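Local coordinates for activator of Hsp90 ATPase homologue 1/2-like C-terminal domain-containing protein (PDB 1XFS) that is of unknown function but belongs to the AHA1 family, whose helix-grip fold is consistent with binding a hydrophobic ligand or a protein partner, at residues Pro72-Val80 against Trp88-Tyr96; Val113-Gln121 against Tyr129-Thr137. All blocks are in the same frame, centred on the assembly; numbering follows the deposited sequence.

Interaction 1: Pro72-Val80 against Trp88-Tyr96; sequences PNSGCFLEV and WTSALVKNY
C76 and T89 form the backbone anchor of this antiparallel pairing. C76 N donates to T89 O and T89 N to C76 O, 2.9 Å each at about 155°, which marks a hydrogen-bonded pair. The next pair, F77 with W88, is a non-hydrogen-bonded one; CD1 of F77 lies 3.8 Å from CB of W88, while the indole packs on A116 and I118.

Packing is dense on the face carrying C76 and T89. After T89 the chain leaves the strand through an ST turn, A91 N bonding to T89 OG1 at 3.1 Å, and then doubles back across strand 70-81; the same OG1 is hydrogen-bonded to T115 OG1 of the neighbouring strand 115-122. With SG anti to its backbone N (chi1 -175°), C76 directs its sulfur at this returning chain: SG and CB both press on V93 O at 3.3 Å, and SG sits 3.7 Å from CD1 of Y96, an oblique sulfur-aromatic contact 47° off the ring normal. L78 packs beside it. Its CD1 is 3.7 Å from T89 CG2, and its CD2 meets the Y96 ring at the edge, in plane, 4.0 Å from CE1. L78 and Y96 also pack against Y96 and L78 of the second subunit, and L92 against A91 of that subunit.

The end at S74 is looser. OG of S74 touches CG1 of V93 at 3.4 Å, but its polar partner is E58, by a weak bond; the side chain of K94 heads away from strand 70-81, and its residue is exposed.

Two short, moderately bent backbone bonds thus set the register, while sulfur, methyl groups and an aromatic edge hold the returning loop; the apolar character of that second layer suits it to a subunit interface.

Interaction 2: Val113-Gln121 against Tyr129-Thr137; sequences VMTAVIELQ and YTACAMHNT
T115, V117 and E119 each exchange two backbone hydrogen bonds with M134, C132 and T130, respectively, giving six in all. The shortest runs from M134 N to T115 O, 2.7 Å and nearly straight at 172°. The strand axes lie 4.7 Å apart at 164°, as in a regular antiparallel hairpin. Beyond the bonds of T115 with M134, water 1 continues the connection, donating to V113 O at 2.6 Å and accepting from N136 N.

Packing differs between the two faces. Beside T115 and V117, selenomethionine M134 bends at chi3 so that SE comes 4.1 Å from V117 CG2. On the opposite face I118 meets Y129 and A131: its CG2 rests 3.5 Å from Y129 CE2, whereas CD1 approaches A131 CB at 3.3 Å, closer than two methyl carbons normally settle. The Y129 ring is swung there by a CG anti to the backbone N (chi1 170°), and CD2 of L120 flanks its CD2 at 3.9 Å. Helix 149-167 packs on this face through I157 and W153.

The register thus rests chiefly on six backbone bonds, while A131 and A133, which touch W153 and F149, probably allow the long helix to lie close, consistent with the helix-grip architecture of the Bet v 1-like clan.

In the fold
Both contacts belong to hairpins of one seven-stranded antiparallel sheet, and they meet where strands 85-89 and 115-122 run side by side: W88 O probably accepts from A116 N at 2.8 Å, and S90 OG is hydrogen-bonded to M114 N. Interaction 2 is a buried contact, 10 of its 16 touching residues being buried, and interaction 1 a partly buried one, with 7 of 12; their centres lie about 8 Å and about 12 Å from the chain centre. The ladder of interaction 2 is long and regular, whereas 72-80 against 88-96 has a brief ladder followed by side-chain packing of a loop. Both reach the second subunit: T115 OG1 bonds to Y96 O of that subunit, and H135 O to its R97.

Interaction 1: Pro72-Val80 against Trp88-Tyr96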
loop_
_atom_site.group_PDB
_atom_site.type_symbol
_atom_site.label_atom_id
_atom_site.label_comp_id
_atom_site.label_asym_id
_atom_site.label_seq_id
_atom_site.Cartn_x
_atom_site.Cartn_y
_atom_site.Cartn_z
ATOM N N PRO A 72 -14.708 -14.200 -1.634
ATOM C CA PRO A 72 -14.431 -12.905 -2.261
ATOM C C PRO A 72 -13.107 -12.354 -1.734
ATOM O O PRO A 72 -12.897 -12.286 -0.520
ATOM C CB PRO A 72 -15.628 -12.058 -1.836
ATOM C CG PRO A 72 -15.958 -12.615 -0.479
ATOM C CD PRO A 72 -15.866 -14.108 -0.727
ATOM N N ASN A 73 -12.215 -11.983 -2.649
ATOM C CA ASN A 73 -10.910 -11.438 -2.283
ATOM C C ASN A 73 -10.845 -9.995 -2.772
ATOM O O ASN A 73 -11.233 -9.699 -3.899
ATOM C CB ASN A 73 -9.777 -12.234 -2.944
ATOM C CG ASN A 73 -10.027 -13.730 -2.941
ATOM O OD1 ASN A 73 -10.884 -14.230 -3.670
ATOM N ND2 ASN A 73 -9.275 -14.453 -2.116
ATOM N N SER A 74 -10.357 -9.099 -1.923
ATOM C CA SER A 74 -10.251 -7.694 -2.288
ATOM C C SER A 74 -8.846 -7.190 -1.994
ATOM O O SER A 74 -8.355 -7.307 -0.871
ATOM C CB SER A 74 -11.282 -6.870 -1.511
ATOM O OG SER A 74 -11.222 -5.502 -1.868
ATOM N N GLY A 75 -8.201 -6.640 -3.016
ATOM C CA GLY A 75 -6.854 -6.136 -2.844
ATOM C C GLY A 75 -6.699 -4.777 -3.495
ATOM O O GLY A 75 -7.658 -4.226 -4.043
ATOM N N CYS A 76 -5.484 -4.244 -3.449
ATOM C CA CYS A 76 -5.197 -2.922 -4.004
ATOM C C CYS A 76 -3.871 -2.928 -4.766
ATOM O O CYS A 76 -2.884 -3.466 -4.280
ATOM C CB CYS A 76 -5.113 -1.915 -2.845
ATOM S SG CYS A 76 -4.907 -0.192 -3.302
ATOM N N PHE A 77 -3.841 -2.341 -5.959
ATOM C CA PHE A 77 -2.590 -2.262 -6.711
ATOM C C PHE A 77 -1.727 -1.153 -6.098
ATOM O O PHE A 77 -2.236 -0.113 -5.689
ATOM C CB PHE A 77 -2.861 -1.967 -8.194
ATOM C CG PHE A 77 -3.421 -3.140 -8.949
ATOM C CD1 PHE A 77 -2.641 -4.272 -9.187
ATOM C CD2 PHE A 77 -4.741 -3.133 -9.381
ATOM C CE1 PHE A 77 -3.180 -5.393 -9.846
ATOM C CE2 PHE A 77 -5.294 -4.246 -10.039
ATOM C CZ PHE A 77 -4.506 -5.370 -10.269
ATOM N N LEU A 78 -0.424 -1.392 -6.015
ATOM C CA LEU A 78 0.493 -0.413 -5.444
ATOM C C LEU A 78 1.456 0.153 -6.475
ATOM O O LEU A 78 1.878 1.304 -6.379
ATOM C CB LEU A 78 1.283 -1.046 -4.307
ATOM C CG LEU A 78 0.437 -1.634 -3.183
ATOM C CD1 LEU A 78 1.353 -2.305 -2.160
ATOM C CD2 LEU A 78 -0.383 -0.527 -2.506
ATOM N N GLU A 79 1.829 -0.672 -7.446
ATOM C CA GLU A 79 2.723 -0.247 -8.507
ATOM C C GLU A 79 2.338 -0.963 -9.790
ATOM O O GLU A 79 2.071 -2.167 -9.785
ATOM C CB GLU A 79 4.192 -0.555 -8.176
ATOM C CG GLU A 79 5.135 -0.154 -9.318
ATOM C CD GLU A 79 6.590 -0.511 -9.078
ATOM O OE1 GLU A 79 7.329 -0.662 -10.073
ATOM O OE2 GLU A 79 7.013 -0.622 -7.904
ATOM N N VAL A 80 2.299 -0.204 -10.875
ATOM C CA VAL A 80 1.978 -0.740 -12.186
ATOM C C VAL A 80 2.995 -0.158 -13.148
ATOM O O VAL A 80 2.838 0.962 -13.636
ATOM C CB VAL A 80 0.560 -0.337 -12.650
ATOM C CG1 VAL A 80 0.254 -0.973 -14.002
ATOM C CG2 VAL A 80 -0.477 -0.782 -11.619
ATOM N N TRP A 88 0.658 -5.795 -5.856
ATOM C CA TRP A 88 -0.674 -5.622 -5.278
ATOM C C TRP A 88 -0.622 -6.157 -3.857
ATOM O O TRP A 88 0.257 -6.949 -3.514
ATOM C CB TRP A 88 -1.750 -6.346 -6.106
ATOM C CG TRP A 88 -1.631 -7.835 -6.158
ATOM C CD1 TRP A 88 -2.109 -8.734 -5.243
ATOM C CD2 TRP A 88 -1.000 -8.604 -7.184
ATOM N NE1 TRP A 88 -1.813 -10.014 -5.642
ATOM C CE2 TRP A 88 -1.133 -9.964 -6.826
ATOM C CE3 TRP A 88 -0.336 -8.277 -8.372
ATOM C CZ2 TRP A 88 -0.617 -10.997 -7.615
ATOM C CZ3 TRP A 88 0.174 -9.306 -9.157
ATOM C CH2 TRP A 88 0.030 -10.650 -8.774
ATOM N N THR A 89 -1.537 -5.700 -3.016
ATOM C CA THR A 89 -1.544 -6.143 -1.636
ATOM C C THR A 89 -2.951 -6.451 -1.153
ATOM O O THR A 89 -3.922 -5.885 -1.653
ATOM C CB THR A 89 -0.934 -5.063 -0.702
ATOM O OG1 THR A 89 -0.874 -5.570 0.638
ATOM C CG2 THR A 89 -1.774 -3.780 -0.714
ATOM N N SER A 90 -3.068 -7.369 -0.197
ATOM C CA SER A 90 -4.376 -7.684 0.360
ATOM C C SER A 90 -4.513 -6.983 1.707
ATOM O O SER A 90 -5.528 -7.109 2.377
ATOM C CB SER A 90 -4.573 -9.205 0.493
ATOM O OG SER A 90 -3.618 -9.798 1.335
ATOM N N ALA A 91 -3.483 -6.228 2.090
ATOM C CA ALA A 91 -3.491 -5.492 3.360
ATOM C C ALA A 91 -4.302 -4.211 3.178
ATOM O O ALA A 91 -4.715 -3.571 4.153
ATOM C CB ALA A 91 -2.071 -5.145 3.785
ATOM N N LEU A 92 -4.519 -3.839 1.918
ATOM C CA LEU A 92 -5.286 -2.644 1.587
ATOM C C LEU A 92 -6.321 -2.989 0.525
ATOM O O LEU A 92 -6.151 -3.948 -0.228
ATOM C CB LEU A 92 -4.368 -1.553 1.028
ATOM C CG LEU A 92 -3.188 -1.048 1.860
ATOM C CD1 LEU A 92 -2.436 0.021 1.067
ATOM C CD2 LEU A 92 -3.703 -0.458 3.175
ATOM N N VAL A 93 -7.390 -2.204 0.471
ATOM C CA VAL A 93 -8.427 -2.407 -0.528
ATOM C C VAL A 93 -8.487 -1.147 -1.398
ATOM O O VAL A 93 -7.556 -0.336 -1.389
ATOM C CB VAL A 93 -9.818 -2.710 0.118
ATOM C CG1 VAL A 93 -9.768 -4.060 0.836
ATOM C CG2 VAL A 93 -10.216 -1.606 1.090
ATOM N N LYS A 94 -9.566 -0.982 -2.154
ATOM C CA LYS A 94 -9.698 0.166 -3.046
ATOM C C LYS A 94 -9.322 1.505 -2.406
ATOM O O LYS A 94 -9.644 1.769 -1.244
ATOM C CB LYS A 94 -11.126 0.240 -3.594
ATOM C CG LYS A 94 -11.366 1.388 -4.572
ATOM C CD LYS A 94 -12.793 1.369 -5.108
ATOM C CE LYS A 94 -13.036 2.505 -6.093
ATOM N NZ LYS A 94 -14.449 2.553 -6.571
ATOM N N ASN A 95 -8.634 2.335 -3.184
ATOM C CA ASN A 95 -8.205 3.668 -2.763
ATOM C C ASN A 95 -7.245 3.656 -1.568
ATOM O O ASN A 95 -7.155 4.636 -0.827
ATOM C CB ASN A 95 -9.434 4.534 -2.452
ATOM C CG ASN A 95 -10.263 4.840 -3.694
ATOM O OD1 ASN A 95 -11.485 4.960 -3.624
ATOM N ND2 ASN A 95 -9.595 4.982 -4.834
ATOM N N TYR A 96 -6.536 2.538 -1.390
ATOM C CA TYR A 96 -5.546 2.372 -0.317
ATOM C C TYR A 96 -6.122 2.272 1.094
ATOM O O TYR A 96 -5.415 2.515 2.074
ATOM C CB TYR A 96 -4.538 3.525 -0.329
ATOM C CG TYR A 96 -3.771 3.726 -1.616
ATOM C CD1 TYR A 96 -2.928 2.736 -2.119
ATOM C CD2 TYR A 96 -3.821 4.951 -2.287
ATOM C CE1 TYR A 96 -2.143 2.963 -3.253
ATOM C CE2 TYR A 96 -3.039 5.191 -3.419
ATOM C CZ TYR A 96 -2.201 4.188 -3.892
ATOM O OH TYR A 96 -1.413 4.419 -4.994
#

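Interaction 2: Val113-Gln121 against Tyr129-Thr137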
loop_
_atom_site.group_PDB
_atom_site.type_symbol
_atom_site.label_atom_id
_atom_site.label_comp_id
_atom_site.label_asym_id
_atom_site.label_seq_id
_atom_site.Cartn_x
_atom_site.Cartn_y
_atom_site.Cartn_z
ATOM N N VAL A 113 -2.702 -12.385 4.844
ATOM C CA VAL A 113 -2.399 -11.050 4.337
ATOM C C VAL A 113 -1.045 -11.074 3.636
ATOM O O VAL A 113 -0.067 -11.588 4.176
ATOM C CB VAL A 113 -2.331 -10.013 5.485
ATOM C CG1 VAL A 113 -1.998 -8.646 4.922
ATOM C CG2 VAL A 113 -3.644 -9.978 6.244
HETATM N N MSE A 114 -0.971 -10.511 2.436
HETATM C CA MSE A 114 0.293 -10.517 1.724
HETATM C C MSE A 114 0.413 -9.388 0.717
HETATM O O MSE A 114 -0.573 -8.744 0.360
HETATM C CB MSE A 114 0.452 -11.839 0.964
HETATM C CG MSE A 114 -0.570 -12.018 -0.163
HETATM SE SE MSE A 114 -0.130 -13.474 -1.375
HETATM C CE MSE A 114 -1.619 -14.658 -1.020
ATOM N N THR A 115 1.641 -9.143 0.280
ATOM C CA THR A 115 1.892 -8.174 -0.774
ATOM C C THR A 115 2.678 -8.983 -1.784
ATOM O O THR A 115 3.676 -9.621 -1.449
ATOM C CB THR A 115 2.711 -6.955 -0.326
ATOM O OG1 THR A 115 1.895 -6.131 0.516
ATOM C CG2 THR A 115 3.150 -6.128 -1.553
ATOM N N ALA A 116 2.188 -8.983 -3.016
ATOM C CA ALA A 116 2.807 -9.731 -4.092
ATOM C C ALA A 116 3.566 -8.785 -4.999
ATOM O O ALA A 116 3.061 -7.728 -5.378
ATOM C CB ALA A 116 1.729 -10.460 -4.886
ATOM N N VAL A 117 4.795 -9.157 -5.321
ATOM C CA VAL A 117 5.606 -8.364 -6.218
ATOM C C VAL A 117 5.925 -9.288 -7.380
ATOM O O VAL A 117 6.495 -10.363 -7.192
ATOM C CB VAL A 117 6.912 -7.887 -5.549
ATOM C CG1 VAL A 117 7.785 -7.169 -6.580
ATOM C CG2 VAL A 117 6.596 -6.953 -4.390
ATOM N N ILE A 118 5.519 -8.878 -8.573
ATOM C CA ILE A 118 5.751 -9.669 -9.768
ATOM C C ILE A 118 6.688 -8.893 -10.679
ATOM O O ILE A 118 6.389 -7.766 -11.052
ATOM C CB ILE A 118 4.437 -9.933 -10.534
ATOM C CG1 ILE A 118 3.426 -10.629 -9.628
ATOM C CG2 ILE A 118 4.723 -10.755 -11.778
ATOM C CD1 ILE A 118 3.933 -11.909 -8.991
ATOM N N GLU A 119 7.828 -9.483 -11.022
ATOM C CA GLU A 119 8.773 -8.810 -11.900
ATOM C C GLU A 119 8.965 -9.597 -13.185
ATOM O O GLU A 119 9.091 -10.817 -13.153
ATOM C CB GLU A 119 10.118 -8.614 -11.197
ATOM C CG GLU A 119 10.056 -7.670 -10.013
ATOM C CD GLU A 119 11.421 -7.361 -9.437
ATOM O OE1 GLU A 119 11.500 -6.517 -8.517
ATOM O OE2 GLU A 119 12.415 -7.961 -9.899
ATOM N N LEU A 120 8.981 -8.894 -14.313
ATOM C CA LEU A 120 9.156 -9.543 -15.607
ATOM C C LEU A 120 10.412 -9.037 -16.296
ATOM O O LEU A 120 10.790 -7.869 -16.163
ATOM C CB LEU A 120 7.962 -9.266 -16.518
ATOM C CG LEU A 120 6.570 -9.664 -16.041
ATOM C CD1 LEU A 120 5.553 -9.245 -17.088
ATOM C CD2 LEU A 120 6.510 -11.171 -15.808
ATOM N N GLN A 121 11.054 -9.922 -17.040
ATOM C CA GLN A 121 12.258 -9.554 -17.758
ATOM C C GLN A 121 12.274 -10.322 -19.066
ATOM O O GLN A 121 12.220 -11.547 -19.074
ATOM C CB GLN A 121 13.490 -9.895 -16.920
ATOM C CG GLN A 121 14.820 -9.489 -17.539
ATOM C CD GLN A 121 15.996 -9.792 -16.623
ATOM O OE1 GLN A 121 16.109 -9.223 -15.534
ATOM N NE2 GLN A 121 16.870 -10.696 -17.055
ATOM N N TYR A 129 9.937 -14.800 -15.293
ATOM C CA TYR A 129 8.916 -14.426 -14.321
ATOM C C TYR A 129 9.388 -14.664 -12.899
ATOM O O TYR A 129 9.798 -15.767 -12.548
ATOM C CB TYR A 129 7.637 -15.235 -14.582
ATOM C CG TYR A 129 6.570 -15.118 -13.508
ATOM C CD1 TYR A 129 6.657 -15.852 -12.325
ATOM C CD2 TYR A 129 5.484 -14.262 -13.670
ATOM C CE1 TYR A 129 5.690 -15.733 -11.327
ATOM C CE2 TYR A 129 4.508 -14.136 -12.676
ATOM C CZ TYR A 129 4.618 -14.872 -11.510
ATOM O OH TYR A 129 3.672 -14.746 -10.517
ATOM N N THR A 130 9.324 -13.625 -12.076
ATOM C CA THR A 130 9.735 -13.746 -10.690
ATOM C C THR A 130 8.591 -13.241 -9.810
ATOM O O THR A 130 8.113 -12.121 -9.988
ATOM C CB THR A 130 11.024 -12.928 -10.427
ATOM O OG1 THR A 130 12.078 -13.416 -11.269
ATOM C CG2 THR A 130 11.457 -13.051 -8.977
ATOM N N ALA A 131 8.133 -14.080 -8.887
ATOM C CA ALA A 131 7.043 -13.703 -7.990
ATOM C C ALA A 131 7.473 -13.836 -6.534
ATOM O O ALA A 131 8.012 -14.866 -6.129
ATOM C CB ALA A 131 5.813 -14.577 -8.250
ATOM N N CYS A 132 7.242 -12.786 -5.754
ATOM C CA CYS A 132 7.595 -12.794 -4.340
ATOM C C CYS A 132 6.365 -12.424 -3.531
ATOM O O CYS A 132 5.685 -11.443 -3.836
ATOM C CB CYS A 132 8.717 -11.786 -4.044
ATOM S SG CYS A 132 9.154 -11.632 -2.276
ATOM N N ALA A 133 6.073 -13.230 -2.518
ATOM C CA ALA A 133 4.939 -12.978 -1.641
ATOM C C ALA A 133 5.525 -12.529 -0.314
ATOM O O ALA A 133 6.271 -13.274 0.331
ATOM C CB ALA A 133 4.104 -14.245 -1.460
HETATM N N MSE A 134 5.201 -11.296 0.075
HETATM C CA MSE A 134 5.703 -10.701 1.315
HETATM C C MSE A 134 4.689 -10.864 2.440
HETATM O O MSE A 134 3.509 -10.568 2.267
HETATM C CB MSE A 134 5.984 -9.209 1.107
HETATM C CG MSE A 134 6.935 -8.894 -0.022
HETATM SE SE MSE A 134 7.025 -6.966 -0.290
HETATM C CE MSE A 134 8.252 -6.562 1.093
ATOM N N HIS A 135 5.154 -11.339 3.593
ATOM C CA HIS A 135 4.279 -11.532 4.741
ATOM C C HIS A 135 4.670 -10.616 5.891
ATOM O O HIS A 135 5.752 -10.034 5.883
ATOM C CB HIS A 135 4.325 -12.988 5.196
ATOM C CG HIS A 135 4.030 -13.955 4.100
ATOM N ND1 HIS A 135 5.001 -14.418 3.241
ATOM C CD2 HIS A 135 2.861 -14.489 3.673
ATOM C CE1 HIS A 135 4.442 -15.196 2.328
ATOM N NE2 HIS A 135 3.146 -15.251 2.569
ATOM N N ASN A 136 3.792 -10.498 6.886
ATOM C CA ASN A 136 4.061 -9.623 8.015
ATOM C C ASN A 136 4.841 -10.270 9.154
ATOM O O ASN A 136 5.520 -9.577 9.908
ATOM C CB ASN A 136 2.745 -9.007 8.540
ATOM C CG ASN A 136 1.659 -10.043 8.821
ATOM O OD1 ASN A 136 0.466 -9.737 8.735
ATOM N ND2 ASN A 136 2.060 -11.259 9.172
ATOM N N THR A 137 4.775 -11.594 9.254
ATOM C CA THR A 137 5.465 -12.313 10.323
ATOM C C THR A 137 5.943 -13.680 9.846
ATOM O O THR A 137 5.445 -14.214 8.852
ATOM C CB THR A 137 4.531 -12.541 11.518
ATOM O OG1 THR A 137 3.376 -13.264 11.077
ATOM C CG2 THR A 137 4.091 -11.213 12.117
HETATM O O HOH W 1 1.337 -12.006 6.384
HETATM O O HOH W 2 9.300 -10.902 -7.826
HETATM O O HOH W 3 11.979 -11.663 -13.572
#